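Local atomic coordinates of fructuronate-tagaturonate epimerase UxaE (Cohnella laeviribosi, PDB entry 6ILA), a protein that probably catalyses the interconversion of the sugar acids D-fructuronate and D-tagaturonate, with a zinc ion bound in its TIM barrel. Residues G306-G311 with L339-G344; D346-F351 with G480-L485; W371-R376 with D432-L437. All blocks are in the same frame, centred on the assembly; numbering follows the deposited sequence.

Contact 1. Residues G306-G311 with L339-G344; sequences GEFQKG and LSIHSG. With PO4 (phosphate ion), chain E.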
loop_
_atom_site.group_PDB
_atom_site.type_symbol
_atom_site.label_atom_id
_atom_site.label_comp_id
_atom_site.label_asym_id
_atom_site.label_seq_id
_atom_site.Cartn_x
_atom_site.Cartn_y
_atom_site.Cartn_z
ATOM N N GLY A 306 -9.885 -17.429 7.811
ATOM C CA GLY A 306 -8.811 -17.061 8.697
ATOM C C GLY A 306 -8.656 -15.553 8.652
ATOM O O GLY A 306 -9.416 -14.846 8.016
ATOM N N GLU A 307 -7.645 -15.061 9.336
ATOM C CA GLU A 307 -7.551 -13.624 9.503
ATOM C C GLU A 307 -6.164 -13.114 9.168
ATOM O O GLU A 307 -5.153 -13.744 9.493
ATOM C CB GLU A 307 -7.939 -13.208 10.910
ATOM C CG GLU A 307 -9.254 -12.462 10.880
ATOM C CD GLU A 307 -9.747 -12.056 12.249
ATOM O OE1 GLU A 307 -10.108 -10.871 12.415
ATOM O OE2 GLU A 307 -9.788 -12.925 13.146
ATOM N N PHE A 308 -6.148 -11.963 8.513
ATOM C CA PHE A 308 -4.954 -11.256 8.086
ATOM C C PHE A 308 -4.822 -10.031 8.984
ATOM O O PHE A 308 -5.332 -8.955 8.670
ATOM C CB PHE A 308 -5.055 -10.849 6.630
ATOM C CG PHE A 308 -4.830 -11.961 5.670
ATOM C CD1 PHE A 308 -5.733 -12.995 5.572
ATOM C CD2 PHE A 308 -3.719 -11.967 4.844
ATOM C CE1 PHE A 308 -5.543 -14.025 4.681
ATOM C CE2 PHE A 308 -3.511 -13.006 3.951
ATOM C CZ PHE A 308 -4.442 -14.029 3.871
ATOM N N GLN A 309 -4.121 -10.192 10.094
ATOM C CA GLN A 309 -3.912 -9.059 10.972
ATOM C C GLN A 309 -2.663 -8.290 10.570
ATOM O O GLN A 309 -1.820 -8.773 9.813
ATOM C CB GLN A 309 -3.794 -9.522 12.405
ATOM C CG GLN A 309 -4.883 -10.432 12.778
ATOM C CD GLN A 309 -5.312 -10.201 14.183
ATOM O OE1 GLN A 309 -4.885 -9.246 14.809
ATOM N NE2 GLN A 309 -6.147 -11.085 14.706
ATOM N N LYS A 310 -2.551 -7.076 11.099
ATOM C CA LYS A 310 -1.406 -6.235 10.787
ATOM C C LYS A 310 -0.158 -6.750 11.481
ATOM O O LYS A 310 -0.154 -6.953 12.698
ATOM C CB LYS A 310 -1.671 -4.803 11.220
ATOM C CG LYS A 310 -2.464 -4.026 10.225
ATOM C CD LYS A 310 -1.756 -3.975 8.911
ATOM C CE LYS A 310 -2.223 -2.765 8.109
ATOM N NZ LYS A 310 -1.111 -1.876 7.578
ATOM N N GLY A 311 0.902 -6.949 10.704
ATOM C CA GLY A 311 2.226 -7.165 11.241
ATOM C C GLY A 311 2.569 -8.595 11.567
ATOM O O GLY A 311 3.705 -8.867 11.975
ATOM N N LEU A 339 -6.003 -11.335 -8.033
ATOM C CA LEU A 339 -6.253 -11.255 -6.596
ATOM C C LEU A 339 -5.267 -10.269 -5.984
ATOM O O LEU A 339 -4.079 -10.266 -6.323
ATOM C CB LEU A 339 -6.105 -12.612 -5.908
ATOM C CG LEU A 339 -6.958 -13.840 -6.261
ATOM C CD1 LEU A 339 -6.261 -15.077 -5.759
ATOM C CD2 LEU A 339 -8.370 -13.796 -5.700
ATOM N N SER A 340 -5.769 -9.435 -5.079
ATOM C CA SER A 340 -4.978 -8.454 -4.362
ATOM C C SER A 340 -4.927 -8.856 -2.888
ATOM O O SER A 340 -5.967 -8.994 -2.238
ATOM C CB SER A 340 -5.593 -7.066 -4.560
ATOM O OG SER A 340 -4.677 -6.004 -4.351
ATOM N N ILE A 341 -3.726 -9.031 -2.350
ATOM C CA ILE A 341 -3.572 -9.446 -0.960
ATOM C C ILE A 341 -3.311 -8.210 -0.113
ATOM O O ILE A 341 -2.231 -7.613 -0.157
ATOM C CB ILE A 341 -2.462 -10.482 -0.773
ATOM C CG1 ILE A 341 -2.915 -11.843 -1.291
ATOM C CG2 ILE A 341 -2.249 -10.684 0.667
ATOM C CD1 ILE A 341 -2.965 -11.960 -2.785
ATOM N N HIS A 342 -4.310 -7.843 0.667
ATOM C CA HIS A 342 -4.167 -6.807 1.661
ATOM C C HIS A 342 -3.613 -7.394 2.945
ATOM O O HIS A 342 -3.667 -8.603 3.174
ATOM C CB HIS A 342 -5.507 -6.134 1.897
ATOM C CG HIS A 342 -5.925 -5.265 0.761
ATOM N ND1 HIS A 342 -6.383 -3.980 0.936
ATOM C CD2 HIS A 342 -5.919 -5.481 -0.574
ATOM C CE1 HIS A 342 -6.652 -3.445 -0.241
ATOM N NE2 HIS A 342 -6.389 -4.339 -1.174
ATOM N N SER A 343 -3.058 -6.519 3.780
ATOM C CA SER A 343 -2.396 -6.902 5.022
ATOM C C SER A 343 -1.303 -7.930 4.782
ATOM O O SER A 343 -0.910 -8.661 5.703
ATOM C CB SER A 343 -3.408 -7.419 6.045
ATOM O OG SER A 343 -4.057 -6.331 6.679
ATOM N N GLY A 344 -0.784 -7.953 3.551
ATOM C CA GLY A 344 0.050 -9.054 3.107
ATOM C C GLY A 344 1.403 -9.148 3.783
ATOM O O GLY A 344 1.972 -10.239 3.867
HETATM P P PO4 E . 1.437 -4.122 6.390
HETATM O O1 PO4 E . 1.768 -4.388 7.826
HETATM O O2 PO4 E . 0.455 -2.994 6.304
HETATM O O3 PO4 E . 2.704 -3.684 5.693
HETATM O O4 PO4 E . 0.845 -5.383 5.774
#

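Contact 2. Residues D346-F351 with G480-L485; sequences DKFSVF and GKHLDL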
loop_
_atom_site.group_PDB
_atom_site.type_symbol
_atom_site.label_atom_id
_atom_site.label_comp_id
_atom_site.label_asym_id
_atom_site.label_seq_id
_atom_site.Cartn_x
_atom_site.Cartn_y
_atom_site.Cartn_z
ATOM N N ASP A 346 4.286 -9.940 6.039
ATOM C CA ASP A 346 4.551 -10.879 7.123
ATOM C C ASP A 346 3.635 -12.085 7.077
ATOM O O ASP A 346 3.628 -12.887 8.009
ATOM C CB ASP A 346 4.450 -10.198 8.498
ATOM C CG ASP A 346 5.011 -8.787 8.489
ATOM O OD1 ASP A 346 6.236 -8.637 8.269
ATOM O OD2 ASP A 346 4.215 -7.830 8.658
ATOM N N LYS A 347 2.844 -12.224 6.026
ATOM C CA LYS A 347 2.049 -13.426 5.801
ATOM C C LYS A 347 2.898 -14.498 5.116
ATOM O O LYS A 347 2.559 -14.991 4.037
ATOM C CB LYS A 347 0.815 -13.093 4.969
ATOM C CG LYS A 347 -0.086 -12.024 5.580
ATOM C CD LYS A 347 -0.660 -12.402 6.943
ATOM C CE LYS A 347 -1.354 -11.206 7.563
ATOM N NZ LYS A 347 -0.417 -10.087 7.937
ATOM N N PHE A 348 4.012 -14.864 5.775
ATOM C CA PHE A 348 4.996 -15.762 5.170
ATOM C C PHE A 348 4.418 -17.145 4.870
ATOM O O PHE A 348 4.926 -17.845 3.992
ATOM C CB PHE A 348 6.215 -15.905 6.078
ATOM C CG PHE A 348 7.008 -14.631 6.259
ATOM C CD1 PHE A 348 7.454 -13.907 5.171
ATOM C CD2 PHE A 348 7.330 -14.172 7.523
ATOM C CE1 PHE A 348 8.203 -12.736 5.356
ATOM C CE2 PHE A 348 8.072 -13.005 7.709
ATOM C CZ PHE A 348 8.505 -12.284 6.637
ATOM N N SER A 349 3.356 -17.542 5.560
ATOM C CA SER A 349 2.773 -18.865 5.376
ATOM C C SER A 349 1.903 -18.985 4.125
ATOM O O SER A 349 1.535 -20.111 3.759
ATOM C CB SER A 349 1.924 -19.228 6.598
ATOM O OG SER A 349 2.653 -19.978 7.534
ATOM N N VAL A 350 1.544 -17.875 3.476
ATOM C CA VAL A 350 0.608 -17.905 2.352
ATOM C C VAL A 350 1.287 -17.630 1.022
ATOM O O VAL A 350 0.654 -17.774 -0.034
ATOM C CB VAL A 350 -0.559 -16.920 2.567
ATOM C CG1 VAL A 350 -1.261 -17.169 3.908
ATOM C CG2 VAL A 350 -0.073 -15.488 2.490
ATOM N N PHE A 351 2.574 -17.304 1.039
ATOM C CA PHE A 351 3.203 -16.657 -0.102
ATOM C C PHE A 351 3.441 -17.625 -1.256
ATOM O O PHE A 351 3.141 -17.302 -2.410
ATOM C CB PHE A 351 4.507 -16.015 0.350
ATOM C CG PHE A 351 4.325 -14.714 1.044
ATOM C CD1 PHE A 351 3.213 -13.926 0.784
ATOM C CD2 PHE A 351 5.278 -14.258 1.949
ATOM C CE1 PHE A 351 3.061 -12.688 1.414
ATOM C CE2 PHE A 351 5.136 -13.027 2.587
ATOM C CZ PHE A 351 4.024 -12.250 2.324
ATOM N N GLY A 480 12.697 -8.441 0.477
ATOM C CA GLY A 480 13.171 -9.492 -0.406
ATOM C C GLY A 480 12.625 -10.853 -0.016
ATOM O O GLY A 480 12.107 -11.590 -0.858
ATOM N N LYS A 481 12.764 -11.209 1.265
ATOM C CA LYS A 481 12.113 -12.392 1.823
ATOM C C LYS A 481 10.716 -12.533 1.219
ATOM O O LYS A 481 10.359 -13.577 0.666
ATOM C CB LYS A 481 12.059 -12.269 3.370
ATOM C CG LYS A 481 12.310 -13.529 4.222
ATOM C CD LYS A 481 12.807 -13.200 5.678
ATOM C CE LYS A 481 11.732 -13.424 6.790
ATOM N NZ LYS A 481 12.107 -12.972 8.202
ATOM N N HIS A 482 9.938 -11.451 1.263
ATOM C CA HIS A 482 8.589 -11.461 0.709
ATOM C C HIS A 482 8.607 -11.895 -0.757
ATOM O O HIS A 482 7.971 -12.888 -1.135
ATOM C CB HIS A 482 7.953 -10.067 0.878
ATOM C CG HIS A 482 7.530 -9.747 2.290
ATOM N ND1 HIS A 482 8.427 -9.609 3.331
ATOM C CD2 HIS A 482 6.301 -9.546 2.829
ATOM C CE1 HIS A 482 7.767 -9.353 4.449
ATOM N NE2 HIS A 482 6.476 -9.304 4.170
ATOM N N LEU A 483 9.374 -11.184 -1.595
ATOM C CA LEU A 483 9.352 -11.464 -3.028
ATOM C C LEU A 483 9.914 -12.844 -3.373
ATOM O O LEU A 483 9.469 -13.459 -4.351
ATOM C CB LEU A 483 10.115 -10.384 -3.777
ATOM C CG LEU A 483 9.692 -8.938 -3.500
ATOM C CD1 LEU A 483 10.602 -8.005 -4.240
ATOM C CD2 LEU A 483 8.263 -8.686 -3.905
ATOM N N ASP A 484 10.890 -13.345 -2.607
ATOM C CA ASP A 484 11.422 -14.673 -2.893
ATOM C C ASP A 484 10.429 -15.759 -2.507
ATOM O O ASP A 484 10.264 -16.755 -3.232
ATOM C CB ASP A 484 12.739 -14.891 -2.159
ATOM C CG ASP A 484 13.783 -13.843 -2.499
ATOM O OD1 ASP A 484 14.786 -13.776 -1.750
ATOM O OD2 ASP A 484 13.607 -13.093 -3.499
ATOM N N LEU A 485 9.772 -15.583 -1.356
ATOM C CA LEU A 485 8.733 -16.508 -0.928
ATOM C C LEU A 485 7.557 -16.505 -1.880
ATOM O O LEU A 485 6.880 -17.531 -2.033
ATOM C CB LEU A 485 8.266 -16.150 0.475
ATOM C CG LEU A 485 9.240 -16.737 1.474
ATOM C CD1 LEU A 485 9.023 -16.143 2.853
ATOM C CD2 LEU A 485 9.032 -18.227 1.469
#

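Contact 3. Residues W371-R376 with D432-L437; sequences WLEAVR and DARQLL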
loop_
_atom_site.group_PDB
_atom_site.type_symbol
_atom_site.label_atom_id
_atom_site.label_comp_id
_atom_site.label_asym_id
_atom_site.label_seq_id
_atom_site.Cartn_x
_atom_site.Cartn_y
_atom_site.Cartn_z
ATOM N N TRP A 371 7.168 0.834 8.117
ATOM C CA TRP A 371 7.272 1.610 9.339
ATOM C C TRP A 371 7.865 0.772 10.462
ATOM O O TRP A 371 8.586 1.293 11.315
ATOM C CB TRP A 371 5.891 2.159 9.714
ATOM C CG TRP A 371 5.638 2.260 11.190
ATOM C CD1 TRP A 371 4.997 1.349 11.979
ATOM C CD2 TRP A 371 6.013 3.341 12.055
ATOM N NE1 TRP A 371 4.947 1.801 13.282
ATOM C CE2 TRP A 371 5.566 3.020 13.350
ATOM C CE3 TRP A 371 6.674 4.558 11.852
ATOM C CZ2 TRP A 371 5.765 3.868 14.437
ATOM C CZ3 TRP A 371 6.873 5.396 12.931
ATOM C CH2 TRP A 371 6.431 5.046 14.206
ATOM N N LEU A 372 7.604 -0.529 10.466
ATOM C CA LEU A 372 8.159 -1.378 11.513
ATOM C C LEU A 372 9.657 -1.604 11.340
ATOM O O LEU A 372 10.372 -1.743 12.336
ATOM C CB LEU A 372 7.419 -2.714 11.547
ATOM C CG LEU A 372 6.039 -2.628 12.177
ATOM C CD1 LEU A 372 5.519 -4.021 12.512
ATOM C CD2 LEU A 372 6.108 -1.725 13.416
ATOM N N GLU A 373 10.150 -1.671 10.097
ATOM C CA GLU A 373 11.590 -1.831 9.903
ATOM C C GLU A 373 12.326 -0.561 10.275
ATOM O O GLU A 373 13.471 -0.621 10.729
ATOM C CB GLU A 373 11.918 -2.224 8.460
ATOM C CG GLU A 373 11.494 -3.648 8.057
ATOM C CD GLU A 373 11.914 -4.693 9.067
ATOM O OE1 GLU A 373 13.121 -4.794 9.335
ATOM O OE2 GLU A 373 11.041 -5.400 9.607
ATOM N N ALA A 374 11.691 0.596 10.088
ATOM C CA ALA A 374 12.270 1.827 10.602
ATOM C C ALA A 374 12.302 1.815 12.121
ATOM O O ALA A 374 13.251 2.329 12.726
ATOM C CB ALA A 374 11.489 3.034 10.094
ATOM N N VAL A 375 11.284 1.227 12.752
ATOM C CA VAL A 375 11.295 1.081 14.202
ATOM C C VAL A 375 12.433 0.171 14.639
ATOM O O VAL A 375 13.080 0.413 15.664
ATOM C CB VAL A 375 9.940 0.562 14.681
ATOM C CG1 VAL A 375 9.996 0.251 16.159
ATOM C CG2 VAL A 375 8.875 1.577 14.373
ATOM N N ARG A 376 12.705 -0.882 13.862
ATOM C CA ARG A 376 13.850 -1.739 14.147
ATOM C C ARG A 376 15.143 -0.937 14.187
ATOM O O ARG A 376 15.994 -1.165 15.053
ATOM C CB ARG A 376 13.948 -2.845 13.101
ATOM C CG ARG A 376 14.532 -4.117 13.638
ATOM C CD ARG A 376 14.752 -5.125 12.514
ATOM N NE ARG A 376 13.525 -5.612 11.868
ATOM C CZ ARG A 376 12.847 -6.696 12.249
ATOM N NH1 ARG A 376 13.252 -7.405 13.301
ATOM N NH2 ARG A 376 11.756 -7.070 11.590
ATOM N N ASP A 432 3.214 -9.696 19.214
ATOM C CA ASP A 432 2.450 -8.716 19.974
ATOM C C ASP A 432 3.138 -7.357 20.006
ATOM O O ASP A 432 2.492 -6.322 19.817
ATOM C CB ASP A 432 2.207 -9.242 21.385
ATOM C CG ASP A 432 1.384 -10.522 21.385
ATOM O OD1 ASP A 432 0.141 -10.428 21.479
ATOM O OD2 ASP A 432 1.981 -11.618 21.270
ATOM N N ALA A 433 4.443 -7.329 20.263
ATOM C CA ALA A 433 5.134 -6.053 20.234
ATOM C C ALA A 433 5.112 -5.460 18.841
ATOM O O ALA A 433 5.104 -4.237 18.687
ATOM C CB ALA A 433 6.571 -6.205 20.719
ATOM N N ARG A 434 5.123 -6.300 17.812
ATOM C CA ARG A 434 5.002 -5.767 16.465
ATOM C C ARG A 434 3.666 -5.063 16.276
ATOM O O ARG A 434 3.620 -3.914 15.833
ATOM C CB ARG A 434 5.188 -6.877 15.439
ATOM C CG ARG A 434 6.650 -7.137 15.144
ATOM C CD ARG A 434 6.818 -8.195 14.080
ATOM N NE ARG A 434 6.326 -7.748 12.784
ATOM C CZ ARG A 434 7.115 -7.360 11.792
ATOM N NH1 ARG A 434 8.423 -7.373 11.955
ATOM N NH2 ARG A 434 6.597 -6.964 10.645
ATOM N N GLN A 435 2.565 -5.729 16.623
ATOM C CA GLN A 435 1.258 -5.100 16.465
ATOM C C GLN A 435 1.150 -3.842 17.308
ATOM O O GLN A 435 0.537 -2.860 16.887
ATOM C CB GLN A 435 0.150 -6.071 16.838
ATOM C CG GLN A 435 0.229 -7.384 16.104
ATOM C CD GLN A 435 -1.144 -7.976 15.902
ATOM O OE1 GLN A 435 -1.718 -8.566 16.821
ATOM N NE2 GLN A 435 -1.701 -7.783 14.710
ATOM N N LEU A 436 1.728 -3.856 18.511
ATOM C CA LEU A 436 1.700 -2.660 19.344
ATOM C C LEU A 436 2.347 -1.494 18.614
ATOM O O LEU A 436 1.791 -0.394 18.556
ATOM C CB LEU A 436 2.408 -2.912 20.688
ATOM C CG LEU A 436 2.820 -1.658 21.491
ATOM C CD1 LEU A 436 1.657 -1.064 22.260
ATOM C CD2 LEU A 436 3.955 -1.982 22.425
ATOM N N LEU A 437 3.516 -1.731 18.024
ATOM C CA LEU A 437 4.233 -0.663 17.344
ATOM C C LEU A 437 3.624 -0.376 15.980
ATOM O O LEU A 437 3.720 0.750 15.476
ATOM C CB LEU A 437 5.709 -1.040 17.222
ATOM C CG LEU A 437 6.566 -0.700 18.450
ATOM C CD1 LEU A 437 6.466 0.777 18.777
ATOM C CD2 LEU A 437 6.207 -1.551 19.679
#

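Contact 1. Residues G306-G311 with L339-G344
The Phe308 ring has the carbonyl O of Ser343 at its edge, near its plane, while His342 O and Ile341 CG2 approach obliquely. Outside the two segments the ring also meets that of Phe304. The contact sits where strand 338-341 of the closed eight-stranded TIM barrel runs out at its C-terminal end, the end that carries the active site in this fold. His342, the first residue after the strand, turns its imidazole away from residues 306-311 to a zinc ion, which His160 also binds, and its NE2 is hydrogen-bonded to Glu268.

No hydrogen bond joins the two segments, so van der Waals packing carries the contact. Phe308 CD2 stands 3.8 Å from His342 O, and Phe308 CE2 reaches Ile341 CG2 at 4.2 Å. The backbone of Ser343 is in the left-handed region (phi 55°, psi 24°), and its CB points at the loop, 3.8 Å from Phe308 CB. Lys310 extends past this serine to a phosphate ion, probably from the crystallisation liquor; the modelled NZ position is doubtful, so the details of that bond are uncertain. With Ser343 OG anti to its carbonyl carbon (chi1 -80°), this hydroxyl stops 3.5 Å from Phe308 O and 4.0 Å from Lys310 CD.

Contact 2. Residues D346-F351 with G480-L485
An aromatic cluster of Phe348, Phe351 and His482 joins the loop after strand 338-341, and the first residue of helix 351-357, to helix 468-486. Its edge-to-face pair is made by the rim of Phe348 against one face of the His482 imidazole: Phe348 CE1 comes within 3.5 Å of His482 CE1, and the planes are 63° apart. Phe351 meets the same imidazole obliquely from elsewhere, its CZ 3.6 Å from His482 CD2.

The imidazole is also fixed by polar bonds. Asp346 N donates to His482 NE2 at 2.9 Å and 157°, from a position at the ring edge tilted somewhat out of its plane, while ND1 bonds to His478 O one turn earlier; this is consistent with the proton being on ND1. In the TIM barrel the loop leads from the C-terminal end of a barrel strand into helix 351-357, and the last helix of the chain, 468-486, packs against this loop.

Phe348 CG lies beside its backbone N (chi1 -65°), which brings the ring to the helix, where it touches two further side chains. Lys481 crosses it at about a right angle with CE 3.4 Å from Phe348 CZ, and Leu485 CD1 touches Phe348 CD1 at 3.6 Å. The same leucine packs its CB 3.8 Å from Phe351 CB.

Contact 3. Residues W371-R376 with D432-L437
Trp371 and Leu437 make the hydrogen bond found between these helices: the indole NE1 donates to Leu437 O at 2.7 Å with an N-H...O angle of 170°. The oxygen lies in the indole plane, at the ring edge, whereas seen from the acceptor the donor stands above the carbonyl plane and not on a lone pair. One indole face rests against Val375 CG2 of its own helix. A leucine in place of Trp371 would probably leave Leu437 O without this donor and open a gap beside Val375 where the indole had lain.

Leu372 packs with both branches. Its CD2 lies 3.9 Å from Leu437 CB, and Val375 CG1 extends this apolar patch at 4.2 Å from Leu437 CG. The other branch, CD1, sits over one face of the Arg434 guanidinium, offset toward its rim and 3.6 Å from Arg434 NH2.

Three charged groups meet beside this packing. Within helix 368-381 Arg376 holds Glu373 in a side-on, two-nitrogen salt bridge, NE to OE1 and NH2 to OE2, the latter pair 2.7 Å apart and on the syn lone pair; a bend at chi3 of Arg376 (-65°) folds the guanidinium back to the carboxylate. Arg434 NH1 comes 3.4 Å from Arg376 NH2 without bonding to it, and Glu373 OE2, 4.0 Å from Arg434 NH1, probably eases the meeting of the two cations. Arg434 has its own acceptors in Met428 O and Gly311 O, and a salt bridge to Asp346.

The axes of segments 371-376 and 432-437 pass 10.5 Å apart at 109°, a steep crossing between parts of helices 368-381 and 431-439, the former directly following the last strand, 363-366, of the TIM barrel.

The three contacts border one another around the C-terminal end of the barrel. Contact 1 brings in the zinc ligand His342; its centre lies about 12 Å from that of contact 2, and Lys347 NZ ties them through a probable hydrogen bond to Gln309 O at 2.7 Å. Contact 3, centred about 17 Å from contact 1, is joined to it by probable bonds from Gln435 NE2 to Lys310 O (2.7 Å) and from Arg434 NE to Gly311 O (3.0 Å). Arg434 NH2 also forms a salt bridge with Asp346 OD1 at 2.9 Å, linking contacts 2 and 3. The Asp346 side chain comes within about 4 Å (nearest atoms) of the phosphate beside contact 1.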